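PDB 4EZA: Ras GTPase-activating-like protein IQGAP2 from Homo sapiens, which binds phosphoinositides through an atypical domain with a pseudo C2 fold and, as an IQGAP family member, probably serves as a signalling scaffold. Local coordinates for residues Y24-L29 with V49-I54; F62-K67 with K95-V100; L78-L83 with L106-L111. All blocks are in the same frame, centred on the assembly; numbering follows the deposited sequence.

Contact 1: residues Y24-L29 with V49-I54; sequences YTAAKL and VTFDII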
ATOM      1  N   TYR A  24       0.378   8.948   1.557  1.00 14.04           N
ATOM      2  CA  TYR A  24       1.322   8.539   2.603  1.00 13.91           C
ATOM      3  C   TYR A  24       2.696   8.370   1.999  1.00 14.09           C
ATOM      4  O   TYR A  24       2.824   7.824   0.917  1.00 15.16           O
ATOM      5  CB  TYR A  24       0.908   7.204   3.239  1.00 13.90           C
ATOM      6  CG  TYR A  24      -0.474   7.203   3.841  1.00 13.87           C
ATOM      7  CD1 TYR A  24      -0.667   7.612   5.163  1.00 16.00           C
ATOM      8  CD2 TYR A  24      -1.578   6.819   3.091  1.00 14.67           C
ATOM      9  CE1 TYR A  24      -1.927   7.622   5.729  1.00 17.51           C
ATOM     10  CE2 TYR A  24      -2.870   6.838   3.655  1.00 17.36           C
ATOM     11  CZ  TYR A  24      -3.019   7.234   4.967  1.00 18.14           C
ATOM     12  OH  TYR A  24      -4.266   7.259   5.550  1.00 21.48           O
ATOM     13  N   THR A  25       3.731   8.814   2.692  1.00 13.18           N
ATOM     14  CA  THR A  25       5.086   8.456   2.257  1.00 12.85           C
ATOM     15  C   THR A  25       5.391   7.029   2.680  1.00 11.41           C
ATOM     16  O   THR A  25       4.789   6.489   3.649  1.00 11.30           O
ATOM     17  CB  THR A  25       6.193   9.354   2.843  1.00 13.69           C
ATOM     18  OG1 THR A  25       6.269   9.146   4.257  1.00 15.45           O
ATOM     19  CG2 THR A  25       5.930  10.832   2.529  1.00 16.13           C
ATOM     20  N   ALA A  26       6.342   6.411   1.978  1.00 10.63           N
ATOM     21  CA  ALA A  26       6.792   5.077   2.368  1.00 10.17           C
ATOM     22  C   ALA A  26       7.412   5.115   3.755  1.00 10.19           C
ATOM     23  O   ALA A  26       7.262   4.162   4.534  1.00 10.46           O
ATOM     24  CB  ALA A  26       7.758   4.543   1.355  1.00 10.75           C
ATOM     25  N   ALA A  27       8.099   6.210   4.077  1.00 10.87           N
ATOM     26  CA  ALA A  27       8.679   6.341   5.411  1.00 10.85           C
ATOM     27  C   ALA A  27       7.611   6.259   6.512  1.00 10.74           C
ATOM     28  O   ALA A  27       7.777   5.542   7.508  1.00 11.75           O
ATOM     29  CB  ALA A  27       9.484   7.626   5.514  1.00 11.73           C
ATOM     30  N   LYS A  28       6.497   6.970   6.334  1.00 10.85           N
ATOM     31  CA  LYS A  28       5.399   6.935   7.293  1.00 11.25           C
ATOM     32  C   LYS A  28       4.767   5.536   7.380  1.00  9.67           C
ATOM     33  O   LYS A  28       4.534   5.022   8.500  1.00 10.06           O
ATOM     34  CB  LYS A  28       4.357   8.011   6.939  1.00 12.22           C
ATOM     35  CG  LYS A  28       3.084   7.972   7.733  1.00 15.79           C
ATOM     36  CD  LYS A  28       3.312   8.246   9.211  1.00 21.81           C
ATOM     37  CE  LYS A  28       3.586   9.695   9.491  1.00 23.95           C
ATOM     38  NZ  LYS A  28       3.517   9.928  10.955  1.00 26.75           N
ATOM     39  N   LEU A  29       4.543   4.907   6.229  1.00  9.03           N
ATOM     40  CA  LEU A  29       3.973   3.564   6.252  1.00  7.88           C
ATOM     41  C   LEU A  29       4.907   2.549   6.934  1.00  8.05           C
ATOM     42  O   LEU A  29       4.448   1.615   7.581  1.00  8.19           O
ATOM     43  CB  LEU A  29       3.603   3.100   4.833  1.00  8.12           C
ATOM     44  CG  LEU A  29       2.476   3.905   4.183  1.00  9.99           C
ATOM     45  CD1 LEU A  29       2.094   3.150   2.943  1.00 11.22           C
ATOM     46  CD2 LEU A  29       1.275   4.075   5.104  1.00 10.96           C
ATOM     47  N   VAL A  49       9.322   8.027  -1.901  1.00 12.85           N
ATOM     48  CA  VAL A  49       8.212   7.239  -2.422  1.00 12.81           C
ATOM     49  C   VAL A  49       6.944   7.629  -1.699  1.00 12.93           C
ATOM     50  O   VAL A  49       6.926   7.733  -0.461  1.00 12.85           O
ATOM     51  CB  VAL A  49       8.473   5.717  -2.262  1.00 11.76           C
ATOM     52  CG1 VAL A  49       7.226   4.917  -2.555  1.00 11.64           C
ATOM     53  CG2 VAL A  49       9.629   5.296  -3.169  1.00 13.64           C
ATOM     54  N   THR A  50       5.876   7.835  -2.466  1.00 13.49           N
ATOM     55  CA  THR A  50       4.569   8.148  -1.885  1.00 14.81           C
ATOM     56  C   THR A  50       3.547   7.192  -2.467  1.00 14.25           C
ATOM     57  O   THR A  50       3.702   6.690  -3.584  1.00 14.72           O
ATOM     58  CB  THR A  50       4.170   9.627  -2.129  1.00 15.87           C
ATOM     59  OG1 THR A  50       5.023  10.476  -1.359  1.00 19.82           O
ATOM     60  CG2 THR A  50       2.729   9.910  -1.726  1.00 19.20           C
ATOM     61  N   PHE A  51       2.522   6.905  -1.677  1.00 13.87           N
ATOM     62  CA  PHE A  51       1.389   6.106  -2.129  1.00 14.04           C
ATOM     63  C   PHE A  51       0.130   6.930  -2.010  1.00 15.01           C
ATOM     64  O   PHE A  51      -0.122   7.495  -0.955  1.00 15.22           O
ATOM     65  CB  PHE A  51       1.262   4.834  -1.304  1.00 14.03           C
ATOM     66  CG  PHE A  51       2.469   3.976  -1.371  1.00 10.97           C
ATOM     67  CD1 PHE A  51       2.667   3.122  -2.458  1.00 12.00           C
ATOM     68  CD2 PHE A  51       3.435   4.028  -0.363  1.00 12.56           C
ATOM     69  CE1 PHE A  51       3.825   2.350  -2.548  1.00 12.80           C
ATOM     70  CE2 PHE A  51       4.573   3.258  -0.446  1.00 11.68           C
ATOM     71  CZ  PHE A  51       4.774   2.420  -1.527  1.00 12.78           C
ATOM     72  N   ASP A  52      -0.604   7.046  -3.112  1.00 15.68           N
ATOM     73  CA  ASP A  52      -1.889   7.752  -3.151  1.00 17.77           C
ATOM     74  C   ASP A  52      -2.974   6.697  -3.099  1.00 18.41           C
ATOM     75  O   ASP A  52      -2.940   5.751  -3.897  1.00 18.03           O
ATOM     76  CB  ASP A  52      -2.078   8.548  -4.461  1.00 19.00           C
ATOM     77  CG  ASP A  52      -1.171   9.771  -4.567  1.00 22.21           C
ATOM     78  OD1 ASP A  52      -0.410  10.074  -3.617  1.00 25.26           O
ATOM     79  OD2 ASP A  52      -1.231  10.446  -5.626  1.00 27.37           O
ATOM     80  N   ILE A  53      -3.926   6.853  -2.181  1.00 19.04           N
ATOM     81  CA  ILE A  53      -5.040   5.918  -2.065  1.00 20.56           C
ATOM     82  C   ILE A  53      -6.308   6.607  -2.502  1.00 22.59           C
ATOM     83  O   ILE A  53      -6.697   7.608  -1.914  1.00 23.59           O
ATOM     84  CB  ILE A  53      -5.265   5.441  -0.626  1.00 20.15           C
ATOM     85  CG1 ILE A  53      -3.962   4.995   0.051  1.00 21.76           C
ATOM     86  CG2 ILE A  53      -6.373   4.377  -0.590  1.00 20.22           C
ATOM     87  CD1 ILE A  53      -3.265   3.832  -0.546  1.00 23.98           C
ATOM     88  N   ILE A  54      -6.963   6.060  -3.517  1.00 24.38           N
ATOM     89  CA  ILE A  54      -8.163   6.683  -4.070  1.00 26.81           C
ATOM     90  C   ILE A  54      -9.328   5.694  -4.067  1.00 26.79           C
ATOM     91  O   ILE A  54      -9.183   4.549  -4.511  1.00 25.86           O
ATOM     92  CB  ILE A  54      -7.905   7.218  -5.501  1.00 26.97           C
ATOM     93  CG1 ILE A  54      -6.422   7.593  -5.680  1.00 29.73           C
ATOM     94  CG2 ILE A  54      -8.803   8.418  -5.788  1.00 30.26           C
ATOM     95  CD1 ILE A  54      -5.835   7.290  -7.061  1.00 31.32           C
TER
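Y24 and F51 form an antiparallel hydrogen-bonded pair. Y24 N donates to F51 O at 2.9 Å. F51 N returns to Y24 O at 2.8 Å. Next to them T25 and T50 are a non-hydrogen-bonded pair, their side chains crossing with T25 CG2 near T50 OG1. Beyond this last pair, A26 N, already in the helix, bonds to V49 O at 2.8 Å.

The F51 side chain can be followed outward. Its CB lies 4.0 Å from Y24 O. With CG anti to its own carbonyl carbon (chi1 -59°), the ring is carried toward the start of the helix: CD2 meets L29 CD1 at 3.7 Å, and CE2 at the next ring position meets A26 CB at 3.9 Å. Both methyl groups approach obliquely. L35 and S66 also touch this buried phenylalanine. On the same sheet face Y24 turns its CE2 edge to I53 CG1, 4.2 Å away, while its ring also touches L110 of helix 104-112.

T25 ends the strand and begins the helix. Its OG1, set between backbone N and carbonyl carbon (chi1 67°), accepts from K28 N at 3.0 Å and so occupies one of the N-H groups of the first turn, which have no carbonyl of a preceding helical turn to bond to. The arrangement is an edge strand passing directly into a helix through a threonine N-cap, within the antiparallel sheet of this pseudo C2 fold.

Contact 2: residues F62-K67 with K95-V100; sequences FDVRSK and KMFDKV
F97 meets segment 62-67 in two ways at once, putting a face against S66 and an edge toward the backbone of V64. S66 CB stands 3.8 Å from the centroid of the F97 ring, 20° off its normal, a CH-pi contact displaced toward the CE2 rim. The serine OG is anti to the backbone N (chi1 177°) and leads away from the ring, leaving the methylene to face the pi system. V64 O lies in the plane of the same ring, 3.4 Å from F97 CZ, where the rim hydrogens would probably suit a carbonyl oxygen. V64 CG1 approaches obliquely, 4.0 Å from F97 CZ. M96 SD lies 4.3 Å from the same V64 CG1.

M96 and F97 both face V100, a classic beta bulge, and both point toward strand 61-68; the type I turn from F97 to V100 is closed by V100 N bonding to F97 O at 3.0 Å. The opposite face of strand 61-68 is polar here: R65 grips D63 side-on, NE to OD1 and NH2 to OD2, each at 3.0 Å, and R65 NH1 has E72 as a second partner.

The ring of F97 thus bridges the two sheets. It leaves the edge strand 93-97, where M96 rests on V102, and packs against the face of the four-stranded sheet at strand 61-68, with F51 of strand 49-55 and E74 and V76 of strand 71-79 also touching it.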
ATOM      1  N   PHE A  62     -10.187  -0.313  -4.044  1.00 14.28           N
ATOM      2  CA  PHE A  62      -9.314   0.846  -3.850  1.00 14.96           C
ATOM      3  C   PHE A  62      -8.257   0.902  -4.920  1.00 14.51           C
ATOM      4  O   PHE A  62      -7.754  -0.123  -5.355  1.00 14.92           O
ATOM      5  CB  PHE A  62      -8.657   0.799  -2.470  1.00 15.18           C
ATOM      6  CG  PHE A  62      -9.637   0.903  -1.342  1.00 18.64           C
ATOM      7  CD1 PHE A  62      -9.982   2.143  -0.823  1.00 20.72           C
ATOM      8  CD2 PHE A  62     -10.201  -0.244  -0.806  1.00 21.76           C
ATOM      9  CE1 PHE A  62     -10.894   2.237   0.229  1.00 23.15           C
ATOM     10  CE2 PHE A  62     -11.114  -0.169   0.236  1.00 23.39           C
ATOM     11  CZ  PHE A  62     -11.465   1.076   0.751  1.00 23.45           C
ATOM     12  N   ASP A  63      -7.912   2.117  -5.314  1.00 14.52           N
ATOM     13  CA  ASP A  63      -6.937   2.370  -6.350  1.00 15.28           C
ATOM     14  C   ASP A  63      -5.713   2.897  -5.607  1.00 14.88           C
ATOM     15  O   ASP A  63      -5.800   3.944  -4.968  1.00 17.00           O
ATOM     16  CB  ASP A  63      -7.543   3.440  -7.280  1.00 16.92           C
ATOM     17  CG  ASP A  63      -6.765   3.668  -8.543  1.00 21.53           C
ATOM     18  OD1 ASP A  63      -5.614   3.209  -8.682  1.00 25.11           O
ATOM     19  OD2 ASP A  63      -7.333   4.367  -9.415  1.00 26.33           O
ATOM     20  N   VAL A  64      -4.603   2.163  -5.639  1.00 13.91           N
ATOM     21  CA  VAL A  64      -3.375   2.601  -4.978  1.00 13.45           C
ATOM     22  C   VAL A  64      -2.314   2.907  -6.017  1.00 13.36           C
ATOM     23  O   VAL A  64      -1.973   2.053  -6.833  1.00 12.73           O
ATOM     24  CB  VAL A  64      -2.817   1.558  -3.964  1.00 13.31           C
ATOM     25  CG1 VAL A  64      -1.520   2.064  -3.316  1.00 14.63           C
ATOM     26  CG2 VAL A  64      -3.868   1.222  -2.910  1.00 14.54           C
ATOM     27  N   ARG A  65      -1.789   4.132  -5.979  1.00 13.83           N
ATOM     28  CA  ARG A  65      -0.723   4.551  -6.911  1.00 14.49           C
ATOM     29  C   ARG A  65       0.604   4.682  -6.182  1.00 14.34           C
ATOM     30  O   ARG A  65       0.662   5.236  -5.075  1.00 15.06           O
ATOM     31  CB  ARG A  65      -1.067   5.900  -7.530  1.00 15.67           C
ATOM     32  CG  ARG A  65      -2.476   6.022  -8.079  1.00 19.00           C
ATOM     33  CD  ARG A  65      -2.604   5.368  -9.427  1.00 23.07           C
ATOM     34  NE  ARG A  65      -3.981   5.401  -9.912  1.00 26.56           N
ATOM     35  CZ  ARG A  65      -4.468   6.320 -10.741  1.00 27.75           C
ATOM     36  NH1 ARG A  65      -3.694   7.296 -11.195  1.00 28.91           N
ATOM     37  NH2 ARG A  65      -5.738   6.259 -11.120  1.00 29.49           N
ATOM     38  N   SER A  66       1.661   4.148  -6.790  1.00 14.21           N
ATOM     39  CA  SER A  66       3.020   4.240  -6.261  1.00 14.19           C
ATOM     40  C   SER A  66       3.756   5.305  -7.042  1.00 14.52           C
ATOM     41  O   SER A  66       3.848   5.222  -8.277  1.00 13.91           O
ATOM     42  CB  SER A  66       3.721   2.878  -6.399  1.00 14.95           C
ATOM     43  OG  SER A  66       5.074   2.920  -5.963  1.00 18.73           O
ATOM     44  N   LYS A  67       4.263   6.306  -6.327  1.00 13.40           N
ATOM     45  CA  LYS A  67       5.045   7.395  -6.937  1.00 14.02           C
ATOM     46  C   LYS A  67       6.473   7.452  -6.435  1.00 13.43           C
ATOM     47  O   LYS A  67       6.769   7.094  -5.304  1.00 13.25           O
ATOM     48  CB  LYS A  67       4.382   8.743  -6.702  1.00 14.91           C
ATOM     49  CG  LYS A  67       2.953   8.816  -7.200  1.00 17.29           C
ATOM     50  CD  LYS A  67       2.497  10.259  -7.101  1.00 22.29           C
ATOM     51  CE  LYS A  67       1.281  10.527  -7.942  1.00 26.35           C
ATOM     52  NZ  LYS A  67       0.707  11.857  -7.590  1.00 29.43           N
ATOM     53  N   LYS A  95       3.064  -8.694  -1.545  1.00 12.45           N
ATOM     54  CA  LYS A  95       3.777  -7.765  -2.424  1.00 13.27           C
ATOM     55  C   LYS A  95       2.743  -6.956  -3.196  1.00 12.67           C
ATOM     56  O   LYS A  95       2.273  -7.396  -4.249  1.00 13.93           O
ATOM     57  CB  LYS A  95       4.701  -8.527  -3.381  1.00 14.96           C
ATOM     58  CG  LYS A  95       5.868  -9.223  -2.698  1.00 18.19           C
ATOM     59  CD  LYS A  95       6.844  -8.251  -2.044  1.00 22.90           C
ATOM     60  CE  LYS A  95       7.848  -7.655  -3.018  1.00 25.35           C
ATOM     61  NZ  LYS A  95       9.040  -8.512  -3.317  1.00 27.81           N
ATOM     62  N   MET A  96       2.354  -5.809  -2.632  1.00 11.79           N
ATOM     63  CA  MET A  96       1.318  -4.939  -3.187  1.00 12.44           C
ATOM     64  C   MET A  96       1.762  -4.380  -4.540  1.00 13.23           C
ATOM     65  O   MET A  96       0.937  -4.210  -5.460  1.00 13.15           O
ATOM     66  CB  MET A  96       1.015  -3.814  -2.190  1.00 12.76           C
ATOM     67  CG  MET A  96       0.045  -2.729  -2.650  1.00 12.67           C
ATOM     68  SD  MET A  96      -0.273  -1.531  -1.351  1.00 15.43           S
ATOM     69  CE  MET A  96       1.233  -0.583  -1.344  1.00 15.17           C
ATOM     70  N   PHE A  97       3.060  -4.130  -4.656  1.00 14.34           N
ATOM     71  CA  PHE A  97       3.718  -3.887  -5.932  1.00 15.90           C
ATOM     72  C   PHE A  97       4.899  -4.833  -6.016  1.00 17.68           C
ATOM     73  O   PHE A  97       5.259  -5.459  -5.026  1.00 17.95           O
ATOM     74  CB  PHE A  97       4.177  -2.434  -6.061  1.00 15.55           C
ATOM     75  CG  PHE A  97       3.047  -1.445  -6.045  1.00 14.99           C
ATOM     76  CD1 PHE A  97       2.235  -1.282  -7.171  1.00 14.83           C
ATOM     77  CD2 PHE A  97       2.777  -0.686  -4.919  1.00 15.00           C
ATOM     78  CE1 PHE A  97       1.196  -0.357  -7.167  1.00 15.19           C
ATOM     79  CE2 PHE A  97       1.709   0.234  -4.905  1.00 17.33           C
ATOM     80  CZ  PHE A  97       0.932   0.395  -6.041  1.00 15.06           C
ATOM     81  N   ASP A  98       5.482  -4.971  -7.212  1.00 20.27           N
ATOM     82  CA  ASP A  98       6.559  -5.932  -7.434  1.00 22.16           C
ATOM     83  C   ASP A  98       7.654  -5.850  -6.367  1.00 21.45           C
ATOM     84  O   ASP A  98       8.157  -6.873  -5.927  1.00 22.75           O
ATOM     85  CB  ASP A  98       7.166  -5.763  -8.836  1.00 23.76           C
ATOM     86  CG  ASP A  98       6.514  -6.675  -9.879  1.00 27.57           C
ATOM     87  OD1 ASP A  98       5.719  -7.574  -9.508  1.00 31.10           O
ATOM     88  OD2 ASP A  98       6.820  -6.501 -11.085  1.00 30.50           O
ATOM     89  N   LYS A  99       7.982  -4.633  -5.946  1.00 20.36           N
ATOM     90  CA  LYS A  99       9.074  -4.396  -5.006  1.00 19.45           C
ATOM     91  C   LYS A  99       8.589  -3.959  -3.619  1.00 17.26           C
ATOM     92  O   LYS A  99       9.409  -3.693  -2.749  1.00 16.92           O
ATOM     93  CB  LYS A  99      10.023  -3.328  -5.561  1.00 20.57           C
ATOM     94  CG  LYS A  99      10.749  -3.689  -6.887  1.00 24.08           C
ATOM     95  CD  LYS A  99      11.956  -2.770  -7.202  1.00 27.95           C
ATOM     96  CE  LYS A  99      11.561  -1.386  -7.789  1.00 29.13           C
ATOM     97  NZ  LYS A  99      12.679  -0.655  -8.526  1.00 28.85           N
ATOM     98  N   VAL A 100       7.280  -3.889  -3.408  1.00 14.37           N
ATOM     99  CA  VAL A 100       6.764  -3.280  -2.184  1.00 12.35           C
ATOM    100  C   VAL A 100       6.016  -4.293  -1.344  1.00 11.13           C
ATOM    101  O   VAL A 100       4.938  -4.746  -1.733  1.00 11.62           O
ATOM    102  CB  VAL A 100       5.836  -2.090  -2.500  1.00 11.82           C
ATOM    103  CG1 VAL A 100       5.307  -1.483  -1.225  1.00 10.15           C
ATOM    104  CG2 VAL A 100       6.592  -1.007  -3.314  1.00 12.98           C
TER

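Contact 3: residues L78-L83 with L106-L111; sequences LNIQDL and LLIYLL
L83 and I108 run past each other in opposite directions at the closest approach of the two backbones, with L83 CB 3.8 Å from I108 CG1. This is the tight part of the contact. With I108 CG1 anti to the carbonyl carbon and the chain then extended (chi2 165°), CD1 lies 3.8 Å from L83 O. The L83 branch CD1 points inward and meets L111 CD1 at 3.7 Å, the two leucines crossing at about a right angle. Deeper still, L78 CD1 near the end of strand 71-79 lies 3.9 Å from L107 CD2, with L111 CD1 a little farther off.

Toward solvent the packing thins to one pair, I80 CD1 against I108 CG2 at 4.0 Å, both residues partly exposed. The I80 side chain starts out beside the partner helix rather than at it, and only its last carbon closes the distance. N79, the N-cap of helix 80-88, accepts from Q81 N through OD1 at 2.8 Å. An alanine in place of I108 is likely to open a gap beside L83 CB and leave the tip of I80 without its apolar partner.

Helix 104-112 lies between two neighbours: L107, I108 and L111 meet the strand-to-helix junction at 78-83, while L110 packs on L29 of helix 26-32. On the sheet side, L78 of strand 71-79 touches V64 and L111 of the helix touches F62, both residues of strand 61-68.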
ATOM      1  N   LEU A  78      -7.114  -2.887  -5.360  1.00 12.04           N
ATOM      2  CA  LEU A  78      -7.280  -3.836  -4.266  1.00 11.57           C
ATOM      3  C   LEU A  78      -8.733  -3.958  -3.863  1.00 12.47           C
ATOM      4  O   LEU A  78      -9.415  -2.953  -3.637  1.00 14.51           O
ATOM      5  CB  LEU A  78      -6.439  -3.420  -3.048  1.00 11.79           C
ATOM      6  CG  LEU A  78      -4.944  -3.227  -3.320  1.00  9.71           C
ATOM      7  CD1 LEU A  78      -4.307  -2.696  -2.062  1.00 12.84           C
ATOM      8  CD2 LEU A  78      -4.270  -4.563  -3.754  1.00 12.72           C
ATOM      9  N   ASN A  79      -9.172  -5.198  -3.728  1.00 11.42           N
ATOM     10  CA  ASN A  79     -10.532  -5.543  -3.394  1.00 11.07           C
ATOM     11  C   ASN A  79     -10.576  -5.949  -1.928  1.00 11.38           C
ATOM     12  O   ASN A  79      -9.888  -6.869  -1.504  1.00 10.36           O
ATOM     13  CB  ASN A  79     -10.934  -6.713  -4.317  1.00 11.86           C
ATOM     14  CG  ASN A  79     -12.346  -7.213  -4.097  1.00 14.27           C
ATOM     15  OD1 ASN A  79     -12.851  -7.261  -2.979  1.00 18.18           O
ATOM     16  ND2 ASN A  79     -12.990  -7.615  -5.182  1.00 14.75           N
ATOM     17  N   ILE A  80     -11.406  -5.266  -1.145  1.00 11.89           N
ATOM     18  CA  ILE A  80     -11.519  -5.563   0.292  1.00 12.83           C
ATOM     19  C   ILE A  80     -11.868  -7.020   0.607  1.00 12.20           C
ATOM     20  O   ILE A  80     -11.370  -7.571   1.609  1.00 12.70           O
ATOM     21  CB  ILE A  80     -12.550  -4.600   0.967  1.00 12.82           C
ATOM     22  CG1 ILE A  80     -12.490  -4.659   2.511  1.00 13.29           C
ATOM     23  CG2 ILE A  80     -14.006  -4.854   0.447  1.00 14.30           C
ATOM     24  CD1 ILE A  80     -11.161  -4.433   3.098  1.00 16.63           C
ATOM     25  N   GLN A  81     -12.693  -7.646  -0.232  1.00 12.17           N
ATOM     26  CA  GLN A  81     -13.078  -9.052  -0.004  1.00 12.68           C
ATOM     27  C   GLN A  81     -11.854  -9.942  -0.173  1.00 12.20           C
ATOM     28  O   GLN A  81     -11.681 -10.914   0.573  1.00 11.94           O
ATOM     29  CB  GLN A  81     -14.175  -9.516  -0.955  1.00 14.23           C
ATOM     30  CG  GLN A  81     -15.525  -8.862  -0.800  1.00 18.58           C
ATOM     31  CD  GLN A  81     -16.610  -9.732  -1.375  1.00 25.61           C
ATOM     32  OE1 GLN A  81     -16.650  -9.994  -2.587  1.00 30.91           O
ATOM     33  NE2 GLN A  81     -17.503 -10.215  -0.504  1.00 27.79           N
ATOM     34  N   ASP A  82     -10.997  -9.610  -1.139  1.00 11.27           N
ATOM     35  CA  ASP A  82      -9.782 -10.418  -1.356  1.00 12.07           C
ATOM     36  C   ASP A  82      -8.828 -10.279  -0.181  1.00 11.22           C
ATOM     37  O   ASP A  82      -8.245 -11.266   0.297  1.00 11.50           O
ATOM     38  CB  ASP A  82      -9.054 -10.003  -2.631  1.00 12.08           C
ATOM     39  CG  ASP A  82      -9.790 -10.383  -3.892  1.00 15.25           C
ATOM     40  OD1 ASP A  82     -10.623 -11.315  -3.870  1.00 16.73           O
ATOM     41  OD2 ASP A  82      -9.520  -9.732  -4.919  1.00 17.41           O
ATOM     42  N   LEU A  83      -8.672  -9.052   0.298  1.00 11.23           N
ATOM     43  CA  LEU A  83      -7.807  -8.811   1.449  1.00 10.85           C
ATOM     44  C   LEU A  83      -8.318  -9.507   2.693  1.00 11.20           C
ATOM     45  O   LEU A  83      -7.541 -10.098   3.439  1.00 11.10           O
ATOM     46  CB  LEU A  83      -7.686  -7.312   1.708  1.00 11.65           C
ATOM     47  CG  LEU A  83      -6.983  -6.514   0.599  1.00 11.90           C
ATOM     48  CD1 LEU A  83      -6.936  -5.033   1.017  1.00 16.00           C
ATOM     49  CD2 LEU A  83      -5.583  -7.028   0.250  1.00 12.85           C
ATOM     50  N   LEU A 106      -2.720  -4.436   8.533  1.00  9.02           N
ATOM     51  CA  LEU A 106      -2.568  -2.995   8.667  1.00  9.70           C
ATOM     52  C   LEU A 106      -2.947  -2.254   7.390  1.00  9.91           C
ATOM     53  O   LEU A 106      -3.413  -1.114   7.467  1.00 10.08           O
ATOM     54  CB  LEU A 106      -1.157  -2.634   9.134  1.00  9.70           C
ATOM     55  CG  LEU A 106      -0.845  -3.201  10.520  1.00 10.02           C
ATOM     56  CD1 LEU A 106       0.595  -2.846  10.841  1.00 12.54           C
ATOM     57  CD2 LEU A 106      -1.765  -2.636  11.604  1.00 13.96           C
ATOM     58  N   LEU A 107      -2.785  -2.911   6.239  1.00  9.07           N
ATOM     59  CA  LEU A 107      -3.267  -2.350   4.979  1.00  9.83           C
ATOM     60  C   LEU A 107      -4.794  -2.242   4.990  1.00  9.53           C
ATOM     61  O   LEU A 107      -5.333  -1.224   4.587  1.00 10.10           O
ATOM     62  CB  LEU A 107      -2.776  -3.173   3.800  1.00 10.41           C
ATOM     63  CG  LEU A 107      -3.233  -2.646   2.441  1.00 10.86           C
ATOM     64  CD1 LEU A 107      -2.645  -1.282   2.144  1.00 13.26           C
ATOM     65  CD2 LEU A 107      -2.858  -3.704   1.418  1.00 13.17           C
ATOM     66  N   ILE A 108      -5.487  -3.278   5.471  1.00  9.32           N
ATOM     67  CA  ILE A 108      -6.949  -3.239   5.552  1.00 10.69           C
ATOM     68  C   ILE A 108      -7.379  -2.028   6.384  1.00 11.75           C
ATOM     69  O   ILE A 108      -8.262  -1.251   5.970  1.00 12.43           O
ATOM     70  CB  ILE A 108      -7.500  -4.550   6.117  1.00 10.58           C
ATOM     71  CG1 ILE A 108      -7.292  -5.692   5.122  1.00 11.11           C
ATOM     72  CG2 ILE A 108      -9.005  -4.405   6.419  1.00 12.34           C
ATOM     73  CD1 ILE A 108      -7.474  -7.060   5.725  1.00 11.78           C
ATOM     74  N   TYR A 109      -6.725  -1.837   7.530  1.00 12.06           N
ATOM     75  CA  TYR A 109      -7.050  -0.705   8.409  1.00 13.76           C
ATOM     76  C   TYR A 109      -6.756   0.632   7.724  1.00 13.59           C
ATOM     77  O   TYR A 109      -7.557   1.568   7.815  1.00 14.39           O
ATOM     78  CB  TYR A 109      -6.279  -0.828   9.737  1.00 15.23           C
ATOM     79  CG  TYR A 109      -6.392   0.374  10.681  1.00 19.17           C
ATOM     80  CD1 TYR A 109      -7.438   0.455  11.596  1.00 21.27           C
ATOM     81  CD2 TYR A 109      -5.457   1.422  10.655  1.00 20.76           C
ATOM     82  CE1 TYR A 109      -7.566   1.543  12.466  1.00 23.59           C
ATOM     83  CE2 TYR A 109      -5.583   2.515  11.517  1.00 23.71           C
ATOM     84  CZ  TYR A 109      -6.635   2.564  12.418  1.00 24.63           C
ATOM     85  OH  TYR A 109      -6.776   3.636  13.283  1.00 27.86           O
ATOM     86  N   LEU A 110      -5.600   0.731   7.073  1.00 13.55           N
ATOM     87  CA  LEU A 110      -5.234   1.948   6.354  1.00 13.87           C
ATOM     88  C   LEU A 110      -6.301   2.322   5.317  1.00 14.22           C
ATOM     89  O   LEU A 110      -6.680   3.498   5.192  1.00 14.87           O
ATOM     90  CB  LEU A 110      -3.878   1.776   5.683  1.00 13.55           C
ATOM     91  CG  LEU A 110      -3.268   3.040   5.088  1.00 13.74           C
ATOM     92  CD1 LEU A 110      -2.675   3.856   6.189  1.00 19.04           C
ATOM     93  CD2 LEU A 110      -2.219   2.690   4.071  1.00 15.94           C
ATOM     94  N   LEU A 111      -6.781   1.327   4.573  1.00 13.15           N
ATOM     95  CA  LEU A 111      -7.747   1.570   3.491  1.00 14.91           C
ATOM     96  C   LEU A 111      -9.099   1.971   4.056  1.00 16.85           C
ATOM     97  O   LEU A 111      -9.835   2.722   3.406  1.00 17.93           O
ATOM     98  CB  LEU A 111      -7.888   0.336   2.600  1.00 14.98           C
ATOM     99  CG  LEU A 111      -6.646  -0.022   1.783  1.00 15.68           C
ATOM    100  CD1 LEU A 111      -6.854  -1.315   1.071  1.00 18.51           C
ATOM    101  CD2 LEU A 111      -6.282   1.085   0.796  1.00 17.08           C
TER

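Overall arrangement
From the N terminus, contact 1 comes first, closing the loop that carries strand 35-38 by pairing strand 22-25 and the helix after it with strand 49-55. It is complete before contact 2 opens on the next strand, 61-68, which lies beside 49-55 and bonds to it through I54 N and D63 O. Contact 2 closes over strand 71-79 and helix 80-88, contact 3 over strands 93-97 and 100-103, and the two cross, their segments alternating. Contact 2 ties the four-stranded sheet to the three-stranded one, while contact 3 brings helix 104-112 to the end of strand 71-79 and the start of helix 80-88. Helix 104-112 also reaches back to contact 1, where L111 packs on I53.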